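Local coordinates for whirlin (Mus musculus, PDB 6FDD), which acts as a scaffold, of which this is the HHD2 domain, in the USH2 complex of hearing and vision, needed to elongate and maintain hair-cell stereocilia, at residues A[21-24]-A[25-29]; A[33-37]-A[38-42]; A[44-47]-A[48-52]; A[76-79]-A[80-84]. All blocks are in the same frame, centred on the assembly; numbering follows the deposited sequence.

In the fold
The four contacts follow one another along the all-helical HHD2 domain in series, none nesting in or crossing another. Contact 1 rounds the turn after helix 11-20 and starts helix 23-37. Contact 2 ends that helix and carries the chain through the short loop to helix 43-53, whose body is contact 3, which touches Met29 of contact 1 through Leu50. After helices 57-60 and 62-67, contact 4 closes helix 75-81 and leads toward the C terminus. Contact 3 touches all three others, packing on helix 23-37 and on helix 75-81. Contacts 1 and 4 lie on opposite sides of the chain's centre, their centres about 23 Å apart.

Contact 1 of 4, residues A[21-24]-A[25-29]; sequences LTEQ and ERATM
A capping box opens helix 23-37, with Thr22 as the N-cap and Glu25 as its reciprocal partner. Thr22 OG1 accepts from Glu25 N at 3.0 Å, while Thr22 N donates to Glu25 OE1 at 3.0 Å in a nearly straight bond (169°). The carboxylate uses the anti lone pair of OE1, and its other oxygen, OE2, turns to a salt bridge with Lys59. Threonine suits the N-cap because its short hydroxyl, held between the backbone N and the carbonyl carbon (chi1 65°), folds back over the first turn. Glutamate is long enough to return the bond from three residues on, its CG passing 3.3 Å from Thr22 OG1. The first helical carbonyl bond, Arg26 N to Thr22 O, follows at 2.9 Å. A water joins Leu21 O to Arg26 NE, lying in the guanidinium plane at its edge. On the apolar side, the branched end of Leu21 brings CD1 within 4.1 Å of Met29 SE, a selenomethionine. Both side chains also rest on Leu62, which ties the turn to helix 62-67. The reciprocal Thr-x-x-Glu pair is the capping box typical of a helix N terminus.

Contact 2 of 4, residues A[33-37]-A[38-42]; sequences LAQYR and GGTIS
Ile41 lays its ethyl branch alongside the last turn of helix 23-37, overlapping the backbone of Tyr36 and the CB of Gln35. Its CG1 lies 3.7 Å from Tyr36 N, and CD1 reaches to 3.9 Å from Gln35 CB. The torsion responsible sets CG1 between the backbone N and the carbonyl carbon (chi1 69°), with CD1 extended beyond it. A branched apolar residue suits this place, since it folds back on the helix and also packs on Met46 of helix 43-53. The Tyr36 ring runs the other way, into the fold, where its OH is hydrogen-bonded to Asp74 OD2 and Ser71 N; the Ile41 carbonyl comes to the ring edge, near its plane, with Ile41 O 3.8 Å from Tyr36 CD1. The chain of Gln35 bends at chi2, which brings Gln35 OE1 to 3.4 Å from Thr40 CG2, a methyl.

The backbone ends the helix in stages. Gly38 N still bonds Ala34 O at 2.9 Å, whereas Gly39 N bonds Tyr36 O at 3.0 Å from well above the carbonyl plane. Gln35 O takes Thr40 N at 3.0 Å and, weakly, Ile41 N. Gly39 has a positive phi of 83°, a backbone shape that glycine adopts readily, and Gly38 has no CB to press against Ala34 O. Ser42 then caps the following helix through OG to Ala45 N. The positive-phi glycine, with Thr40 N to Gln35 O and Gly39 N to Tyr36 O as its bonds back into the last turn, is the Schellman motif, here with two residues between Gly39 and the N-cap Ser42.

Contact 3 of 4, residues A[44-47]-A[48-52]; sequences EAMV and MALFE
Val47 O receives Phe51 N at 2.9 Å, almost in line with its carbonyl, in the middle of helix 43-53. The same i to i+4 alpha-helical pattern runs through residues 44-51: Met48 N reaches Glu44 O at 2.9 Å and 169°, Ala49 N reaches Ala45 O, and Leu50 N reaches Met46 O at 3.0 Å. These bonds hold the turns, so that side chains three or four residues apart share a face.

On the face turned to helices 23-37 and 62-67 lies Met46, a selenomethionine whose flexible chain packs against Leu33, Tyr36 and Val66. Leu50, one turn on, meets Leu33 and Leu63 with its branched end. The small Ala49 touches Tyr32 of helix 23-37.

At the helix start, Glu44 directs its carboxylate away from the turn, OE2 forming a salt bridge with Arg77 of helix 75-81. The long, flexible Met48 bends back toward the preceding turn and sets CE 3.8 Å from Ala45 CA.

Val47 and Phe51 lie side by side and point the same way. The beta-branched valine offers one methyl to the neighbouring ring while Val47 also packs on Phe78 and Val82. That methyl, CG1, makes a CH-pi contact 3.8 Å from the centroid of the Phe51 ring, 24° off its normal and closest to CZ at 3.5 Å.

Contact 4 of 4, residues A[76-79]-A[80-84]; sequences DRFD and HLVLR
Phe78 and Val82 cross at a slant near the C-terminal end of helix 75-81, the last helix of the HHD2 domain, and the valine methyl CG2 sits over a face of the ring. CG2 is 3.9 Å from the ring centroid and only 14° off its normal, a CH-pi contact. The ring gets there with CG anti to the backbone N (chi1 -178°), which sends it along the helix toward Val82, and Phe78 CE1 comes to 3.7 Å from Val82 CB. A flat aromatic and a compact branched chain suit this buried place, since both also pack on helices 43-53 and 62-67. Phe78 O accepts two N-H groups, Val82 N at 2.9 Å and Leu81 N at 3.1 Å, the latter from above the carbonyl plane.

Asp79 and Arg84 are opposite charges near each other, not a salt bridge: Asp79 OD2 stands 4.6 Å from Arg84 NE, well out of the guanidinium plane, and no N-H points at it. Asp79 OD1 has its salt bridge with Arg67 of helix 62-67. A water also bridges the chain end, giving bonds of 2.8 Å to Asp79 OD1 and 2.7 Å to Val82 O.

Contact 1 of 4, residues A[21-24]-A[25-29]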
loop_
_atom_site.group_PDB
_atom_site.type_symbol
_atom_site.label_atom_id
_atom_site.label_comp_id
_atom_site.label_asym_id
_atom_site.label_seq_id
_atom_site.Cartn_x
_atom_site.Cartn_y
_atom_site.Cartn_z
ATOM N N LEU A 21 -2.315 -6.006 10.520
ATOM C CA LEU A 21 -3.099 -6.890 9.655
ATOM C C LEU A 21 -3.013 -8.361 10.032
ATOM O O LEU A 21 -1.981 -8.810 10.543
ATOM C CB LEU A 21 -2.606 -6.743 8.197
ATOM C CG LEU A 21 -2.561 -5.344 7.558
ATOM C CD1 LEU A 21 -1.946 -5.415 6.167
ATOM C CD2 LEU A 21 -3.954 -4.714 7.489
ATOM N N THR A 22 -4.062 -9.139 9.682
ATOM C CA THR A 22 -4.062 -10.602 9.855
ATOM C C THR A 22 -3.125 -11.151 8.768
ATOM O O THR A 22 -2.793 -10.407 7.832
ATOM C CB THR A 22 -5.477 -11.174 9.621
ATOM O OG1 THR A 22 -5.850 -10.971 8.250
ATOM C CG2 THR A 22 -6.533 -10.582 10.574
ATOM N N GLU A 23 -2.759 -12.447 8.833
ATOM C CA GLU A 23 -1.922 -13.071 7.803
ATOM C C GLU A 23 -2.595 -12.930 6.423
ATOM O O GLU A 23 -1.918 -12.598 5.452
ATOM C CB GLU A 23 -1.647 -14.555 8.123
ATOM C CG GLU A 23 -0.719 -15.243 7.130
ATOM C CD GLU A 23 -1.325 -15.780 5.841
ATOM O OE1 GLU A 23 -2.533 -16.106 5.839
ATOM O OE2 GLU A 23 -0.587 -15.873 4.833
ATOM N N GLN A 24 -3.919 -13.175 6.357
ATOM C CA GLN A 24 -4.674 -13.098 5.097
ATOM C C GLN A 24 -4.716 -11.676 4.524
ATOM O O GLN A 24 -4.539 -11.503 3.317
ATOM C CB GLN A 24 -6.076 -13.715 5.251
ATOM C CG GLN A 24 -6.012 -15.245 5.439
ATOM C CD GLN A 24 -5.749 -15.987 4.144
ATOM O OE1 GLN A 24 -6.647 -16.179 3.332
ATOM N NE2 GLN A 24 -4.516 -16.407 3.894
ATOM N N GLU A 25 -4.909 -10.663 5.376
ATOM C CA GLU A 25 -4.918 -9.252 4.940
ATOM C C GLU A 25 -3.513 -8.847 4.469
ATOM O O GLU A 25 -3.369 -8.147 3.470
ATOM C CB GLU A 25 -5.347 -8.332 6.088
ATOM C CG GLU A 25 -6.817 -8.412 6.465
ATOM C CD GLU A 25 -7.139 -7.524 7.651
ATOM O OE1 GLU A 25 -6.352 -7.506 8.626
ATOM O OE2 GLU A 25 -8.151 -6.792 7.572
ATOM N N ARG A 26 -2.468 -9.297 5.192
ATOM C CA ARG A 26 -1.075 -9.032 4.822
ATOM C C ARG A 26 -0.775 -9.663 3.443
ATOM O O ARG A 26 -0.173 -9.008 2.590
ATOM C CB ARG A 26 -0.126 -9.559 5.913
ATOM C CG ARG A 26 1.349 -9.257 5.645
ATOM C CD ARG A 26 2.251 -9.490 6.854
ATOM N NE ARG A 26 2.008 -10.763 7.550
ATOM C CZ ARG A 26 2.530 -11.941 7.208
ATOM N NH1 ARG A 26 3.323 -12.043 6.148
ATOM N NH2 ARG A 26 2.238 -13.031 7.904
ATOM N N ALA A 27 -1.275 -10.901 3.204
ATOM C CA ALA A 27 -1.124 -11.577 1.907
ATOM C C ALA A 27 -1.785 -10.731 0.794
ATOM O O ALA A 27 -1.203 -10.594 -0.280
ATOM C CB ALA A 27 -1.748 -12.968 1.960
ATOM N N THR A 28 -2.977 -10.139 1.064
ATOM C CA THR A 28 -3.652 -9.274 0.067
ATOM C C THR A 28 -2.800 -8.036 -0.250
ATOM O O THR A 28 -2.583 -7.709 -1.425
ATOM C CB THR A 28 -5.075 -8.929 0.544
ATOM O OG1 THR A 28 -5.807 -10.141 0.703
ATOM C CG2 THR A 28 -5.817 -8.012 -0.435
HETATM N N MSE A 29 -2.293 -7.362 0.787
HETATM C CA MSE A 29 -1.447 -6.192 0.574
HETATM C C MSE A 29 -0.219 -6.540 -0.264
HETATM O O MSE A 29 0.062 -5.841 -1.232
HETATM C CB MSE A 29 -1.008 -5.559 1.902
HETATM C CG MSE A 29 -0.088 -4.369 1.687
HETATM SE SE MSE A 29 0.374 -3.584 3.374
HETATM C CE MSE A 29 -0.988 -2.241 3.256
HETATM O O HOH W 1 0.091 -10.705 9.618
#

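Contact 2 of 4, residues A[33-37]-A[38-42]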
loop_
_atom_site.group_PDB
_atom_site.type_symbol
_atom_site.label_atom_id
_atom_site.label_comp_id
_atom_site.label_asym_id
_atom_site.label_seq_id
_atom_site.Cartn_x
_atom_site.Cartn_y
_atom_site.Cartn_z
ATOM N N LEU A 33 0.847 -5.144 -4.077
ATOM C CA LEU A 33 2.157 -4.493 -4.188
ATOM C C LEU A 33 3.042 -5.194 -5.245
ATOM O O LEU A 33 3.691 -4.518 -6.040
ATOM C CB LEU A 33 2.818 -4.513 -2.809
ATOM C CG LEU A 33 2.669 -3.230 -1.940
ATOM C CD1 LEU A 33 1.235 -2.717 -1.858
ATOM C CD2 LEU A 33 3.174 -3.480 -0.547
ATOM N N ALA A 34 2.994 -6.554 -5.303
ATOM C CA ALA A 34 3.762 -7.335 -6.277
ATOM C C ALA A 34 3.214 -7.157 -7.683
ATOM O O ALA A 34 3.997 -7.120 -8.633
ATOM C CB ALA A 34 3.796 -8.808 -5.886
ATOM N N GLN A 35 1.875 -7.021 -7.826
ATOM C CA GLN A 35 1.238 -6.792 -9.133
ATOM C C GLN A 35 1.649 -5.409 -9.655
ATOM O O GLN A 35 1.876 -5.246 -10.852
ATOM C CB GLN A 35 -0.305 -6.885 -9.011
ATOM C CG GLN A 35 -0.836 -8.306 -8.766
ATOM C CD GLN A 35 -0.704 -9.247 -9.946
ATOM O OE1 GLN A 35 -1.276 -9.035 -11.003
ATOM N NE2 GLN A 35 0.009 -10.341 -9.778
ATOM N N TYR A 36 1.736 -4.424 -8.748
ATOM C CA TYR A 36 2.168 -3.071 -9.088
ATOM C C TYR A 36 3.668 -3.109 -9.488
ATOM O O TYR A 36 4.013 -2.644 -10.563
ATOM C CB TYR A 36 1.968 -2.118 -7.913
ATOM C CG TYR A 36 2.745 -0.822 -8.051
ATOM C CD1 TYR A 36 2.425 0.103 -9.043
ATOM C CD2 TYR A 36 3.832 -0.545 -7.222
ATOM C CE1 TYR A 36 3.173 1.270 -9.208
ATOM C CE2 TYR A 36 4.578 0.623 -7.370
ATOM C CZ TYR A 36 4.245 1.524 -8.363
ATOM O OH TYR A 36 4.978 2.673 -8.489
ATOM N N ARG A 37 4.510 -3.726 -8.660
ATOM C CA ARG A 37 5.963 -3.818 -8.927
ATOM C C ARG A 37 6.262 -4.550 -10.235
ATOM O O ARG A 37 7.162 -4.136 -10.963
ATOM C CB ARG A 37 6.671 -4.489 -7.734
ATOM C CG ARG A 37 7.740 -3.633 -7.075
ATOM C CD ARG A 37 8.099 -4.165 -5.705
ATOM N NE ARG A 37 9.488 -4.618 -5.621
ATOM C CZ ARG A 37 10.506 -3.842 -5.266
ATOM N NH1 ARG A 37 10.306 -2.559 -4.983
ATOM N NH2 ARG A 37 11.735 -4.337 -5.204
ATOM N N GLY A 38 5.439 -5.555 -10.563
ATOM C CA GLY A 38 5.527 -6.356 -11.780
ATOM C C GLY A 38 5.017 -5.668 -13.031
ATOM O O GLY A 38 5.136 -6.218 -14.123
ATOM N N GLY A 39 4.402 -4.486 -12.869
ATOM C CA GLY A 39 3.873 -3.694 -13.975
ATOM C C GLY A 39 2.489 -4.071 -14.476
ATOM O O GLY A 39 2.042 -3.520 -15.490
ATOM N N THR A 40 1.804 -5.018 -13.797
ATOM C CA THR A 40 0.476 -5.510 -14.221
ATOM C C THR A 40 -0.597 -4.468 -13.982
ATOM O O THR A 40 -1.543 -4.375 -14.769
ATOM C CB THR A 40 0.118 -6.822 -13.488
ATOM O OG1 THR A 40 1.157 -7.757 -13.736
ATOM C CG2 THR A 40 -1.203 -7.418 -13.958
ATOM N N ILE A 41 -0.470 -3.706 -12.890
ATOM C CA ILE A 41 -1.466 -2.688 -12.515
ATOM C C ILE A 41 -0.798 -1.327 -12.283
ATOM O O ILE A 41 0.360 -1.259 -11.874
ATOM C CB ILE A 41 -2.324 -3.139 -11.280
ATOM C CG1 ILE A 41 -1.500 -3.194 -9.978
ATOM C CG2 ILE A 41 -3.051 -4.497 -11.571
ATOM C CD1 ILE A 41 -2.293 -3.562 -8.670
ATOM N N SER A 42 -1.544 -0.254 -12.546
ATOM C CA SER A 42 -1.081 1.115 -12.305
ATOM C C SER A 42 -0.995 1.395 -10.806
ATOM O O SER A 42 -1.627 0.710 -10.010
ATOM C CB SER A 42 -2.061 2.110 -12.930
ATOM O OG SER A 42 -3.295 2.073 -12.233
#

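Contact 3 of 4, residues A[44-47]-A[48-52]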
loop_
_atom_site.group_PDB
_atom_site.type_symbol
_atom_site.label_atom_id
_atom_site.label_comp_id
_atom_site.label_asym_id
_atom_site.label_seq_id
_atom_site.Cartn_x
_atom_site.Cartn_y
_atom_site.Cartn_z
ATOM N N GLU A 44 -2.506 3.764 -9.377
ATOM C CA GLU A 44 -3.888 4.098 -9.002
ATOM C C GLU A 44 -4.711 2.851 -8.736
ATOM O O GLU A 44 -5.427 2.805 -7.737
ATOM C CB GLU A 44 -4.573 4.952 -10.078
ATOM C CG GLU A 44 -3.966 6.336 -10.251
ATOM C CD GLU A 44 -2.810 6.418 -11.230
ATOM O OE1 GLU A 44 -2.514 5.403 -11.906
ATOM O OE2 GLU A 44 -2.253 7.525 -11.377
ATOM N N ALA A 45 -4.605 1.825 -9.610
ATOM C CA ALA A 45 -5.348 0.572 -9.397
ATOM C C ALA A 45 -4.891 -0.063 -8.073
ATOM O O ALA A 45 -5.721 -0.561 -7.299
ATOM C CB ALA A 45 -5.146 -0.374 -10.565
HETATM N N MSE A 46 -3.577 0.020 -7.784
HETATM C CA MSE A 46 -3.031 -0.518 -6.537
HETATM C C MSE A 46 -3.597 0.227 -5.324
HETATM O O MSE A 46 -4.004 -0.404 -4.332
HETATM C CB MSE A 46 -1.488 -0.456 -6.555
HETATM C CG MSE A 46 -0.855 -1.228 -5.401
HETATM SE SE MSE A 46 0.859 -0.450 -4.908
HETATM C CE MSE A 46 0.234 1.319 -4.222
ATOM N N VAL A 47 -3.621 1.578 -5.389
ATOM C CA VAL A 47 -4.145 2.403 -4.310
ATOM C C VAL A 47 -5.620 2.050 -4.036
ATOM O O VAL A 47 -6.003 1.883 -2.873
ATOM C CB VAL A 47 -3.940 3.903 -4.622
ATOM C CG1 VAL A 47 -4.846 4.783 -3.767
ATOM C CG2 VAL A 47 -2.463 4.289 -4.424
HETATM N N MSE A 48 -6.434 1.962 -5.098
HETATM C CA MSE A 48 -7.863 1.630 -4.939
HETATM C C MSE A 48 -8.069 0.275 -4.251
HETATM O O MSE A 48 -8.920 0.155 -3.367
HETATM C CB MSE A 48 -8.577 1.716 -6.281
HETATM C CG MSE A 48 -8.598 3.145 -6.814
HETATM SE SE MSE A 48 -9.731 3.336 -8.347
HETATM C CE MSE A 48 -8.821 2.219 -9.575
ATOM N N ALA A 49 -7.233 -0.715 -4.588
ATOM C CA ALA A 49 -7.296 -2.042 -3.965
ATOM C C ALA A 49 -6.954 -1.932 -2.481
ATOM O O ALA A 49 -7.614 -2.553 -1.649
ATOM C CB ALA A 49 -6.343 -2.989 -4.661
ATOM N N LEU A 50 -5.948 -1.107 -2.139
ATOM C CA LEU A 50 -5.559 -0.893 -0.736
ATOM C C LEU A 50 -6.635 -0.153 0.048
ATOM O O LEU A 50 -6.837 -0.456 1.221
ATOM C CB LEU A 50 -4.198 -0.192 -0.626
ATOM C CG LEU A 50 -2.996 -1.028 -1.134
ATOM C CD1 LEU A 50 -1.720 -0.311 -0.897
ATOM C CD2 LEU A 50 -2.900 -2.396 -0.435
ATOM N N PHE A 51 -7.372 0.784 -0.601
ATOM C CA PHE A 51 -8.489 1.470 0.056
ATOM C C PHE A 51 -9.585 0.448 0.464
ATOM O O PHE A 51 -10.255 0.627 1.484
ATOM C CB PHE A 51 -9.097 2.515 -0.901
ATOM C CG PHE A 51 -8.320 3.802 -1.119
ATOM C CD1 PHE A 51 -7.375 4.229 -0.197
ATOM C CD2 PHE A 51 -8.624 4.644 -2.187
ATOM C CE1 PHE A 51 -6.702 5.450 -0.367
ATOM C CE2 PHE A 51 -7.944 5.865 -2.362
ATOM C CZ PHE A 51 -6.986 6.253 -1.454
ATOM N N GLU A 52 -9.752 -0.616 -0.337
ATOM C CA GLU A 52 -10.731 -1.681 -0.052
ATOM C C GLU A 52 -10.260 -2.556 1.118
ATOM O O GLU A 52 -11.074 -3.073 1.882
ATOM C CB GLU A 52 -10.971 -2.557 -1.290
ATOM C CG GLU A 52 -11.622 -1.819 -2.447
ATOM C CD GLU A 52 -13.059 -1.362 -2.244
ATOM O OE1 GLU A 52 -13.711 -1.792 -1.264
ATOM O OE2 GLU A 52 -13.551 -0.612 -3.115
#

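Contact 4 of 4, residues A[76-79]-A[80-84]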
loop_
_atom_site.group_PDB
_atom_site.type_symbol
_atom_site.label_atom_id
_atom_site.label_comp_id
_atom_site.label_asym_id
_atom_site.label_seq_id
_atom_site.Cartn_x
_atom_site.Cartn_y
_atom_site.Cartn_z
ATOM N N ASP A 76 3.934 11.452 -7.308
ATOM C CA ASP A 76 2.930 12.512 -7.490
ATOM C C ASP A 76 1.544 11.917 -7.752
ATOM O O ASP A 76 0.577 12.373 -7.144
ATOM C CB ASP A 76 3.337 13.493 -8.598
ATOM C CG ASP A 76 4.574 14.330 -8.296
ATOM O OD1 ASP A 76 4.995 14.379 -7.113
ATOM O OD2 ASP A 76 5.116 14.939 -9.237
ATOM N N ARG A 77 1.462 10.858 -8.595
ATOM C CA ARG A 77 0.192 10.165 -8.841
ATOM C C ARG A 77 -0.324 9.522 -7.548
ATOM O O ARG A 77 -1.505 9.672 -7.217
ATOM C CB ARG A 77 0.344 9.139 -9.958
ATOM C CG ARG A 77 0.378 9.778 -11.344
ATOM C CD ARG A 77 1.009 8.873 -12.377
ATOM N NE ARG A 77 0.230 7.645 -12.553
ATOM C CZ ARG A 77 0.591 6.617 -13.312
ATOM N NH1 ARG A 77 1.732 6.651 -13.993
ATOM N NH2 ARG A 77 -0.186 5.548 -13.399
ATOM N N PHE A 78 0.575 8.877 -6.767
ATOM C CA PHE A 78 0.210 8.267 -5.485
ATOM C C PHE A 78 -0.376 9.320 -4.525
ATOM O O PHE A 78 -1.464 9.115 -3.969
ATOM C CB PHE A 78 1.434 7.558 -4.859
ATOM C CG PHE A 78 1.176 6.841 -3.550
ATOM C CD1 PHE A 78 1.289 7.508 -2.336
ATOM C CD2 PHE A 78 0.844 5.488 -3.531
ATOM C CE1 PHE A 78 1.059 6.844 -1.128
ATOM C CE2 PHE A 78 0.639 4.817 -2.320
ATOM C CZ PHE A 78 0.741 5.497 -1.129
ATOM N N ASP A 79 0.332 10.456 -4.355
ATOM C CA ASP A 79 -0.072 11.562 -3.479
ATOM C C ASP A 79 -1.387 12.208 -3.925
ATOM O O ASP A 79 -2.135 12.690 -3.088
ATOM C CB ASP A 79 1.041 12.621 -3.399
ATOM C CG ASP A 79 2.288 12.155 -2.666
ATOM O OD1 ASP A 79 2.204 11.139 -1.931
ATOM O OD2 ASP A 79 3.347 12.811 -2.817
ATOM N N HIS A 80 -1.681 12.179 -5.232
ATOM C CA HIS A 80 -2.925 12.749 -5.743
ATOM C C HIS A 80 -4.165 11.977 -5.250
ATOM O O HIS A 80 -5.237 12.577 -5.121
ATOM C CB HIS A 80 -2.889 12.857 -7.266
ATOM C CG HIS A 80 -3.906 13.801 -7.842
ATOM N ND1 HIS A 80 -4.033 15.113 -7.380
ATOM C CD2 HIS A 80 -4.793 13.606 -8.845
ATOM C CE1 HIS A 80 -4.995 15.660 -8.108
ATOM N NE2 HIS A 80 -5.474 14.801 -9.011
ATOM N N LEU A 81 -4.002 10.675 -4.896
ATOM C CA LEU A 81 -5.113 9.849 -4.383
ATOM C C LEU A 81 -5.023 9.563 -2.897
ATOM O O LEU A 81 -6.051 9.350 -2.259
ATOM C CB LEU A 81 -5.218 8.512 -5.143
ATOM C CG LEU A 81 -5.557 8.558 -6.635
ATOM C CD1 LEU A 81 -5.790 7.147 -7.156
ATOM C CD2 LEU A 81 -6.798 9.408 -6.918
ATOM N N VAL A 82 -3.794 9.514 -2.351
ATOM C CA VAL A 82 -3.537 9.183 -0.944
ATOM C C VAL A 82 -3.163 10.445 -0.190
ATOM O O VAL A 82 -2.106 11.029 -0.452
ATOM C CB VAL A 82 -2.438 8.089 -0.798
ATOM C CG1 VAL A 82 -2.163 7.755 0.671
ATOM C CG2 VAL A 82 -2.791 6.830 -1.587
ATOM N N LEU A 83 -4.001 10.832 0.770
ATOM C CA LEU A 83 -3.771 12.034 1.563
ATOM C C LEU A 83 -2.549 11.879 2.445
ATOM O O LEU A 83 -2.455 10.937 3.235
ATOM C CB LEU A 83 -5.009 12.429 2.390
ATOM C CG LEU A 83 -4.874 13.757 3.169
ATOM C CD1 LEU A 83 -5.084 14.979 2.266
ATOM C CD2 LEU A 83 -5.780 13.780 4.371
ATOM N N ARG A 84 -1.598 12.797 2.243
ATOM C CA ARG A 84 -0.346 12.893 2.981
ATOM C C ARG A 84 -0.625 13.864 4.152
ATOM O O ARG A 84 -0.740 15.077 3.938
ATOM C CB ARG A 84 0.757 13.416 2.036
ATOM C CG ARG A 84 2.176 13.255 2.558
ATOM C CD ARG A 84 3.106 12.772 1.458
ATOM N NE ARG A 84 4.473 13.280 1.609
ATOM C CZ ARG A 84 5.423 12.694 2.335
ATOM N NH1 ARG A 84 5.163 11.580 3.008
ATOM N NH2 ARG A 84 6.635 13.228 2.405
HETATM O O HOH W 2 0.460 10.187 -0.009
HETATM O O HOH W 3 -1.541 14.109 -0.529
HETATM O O HOH W 4 3.227 15.345 -0.728
#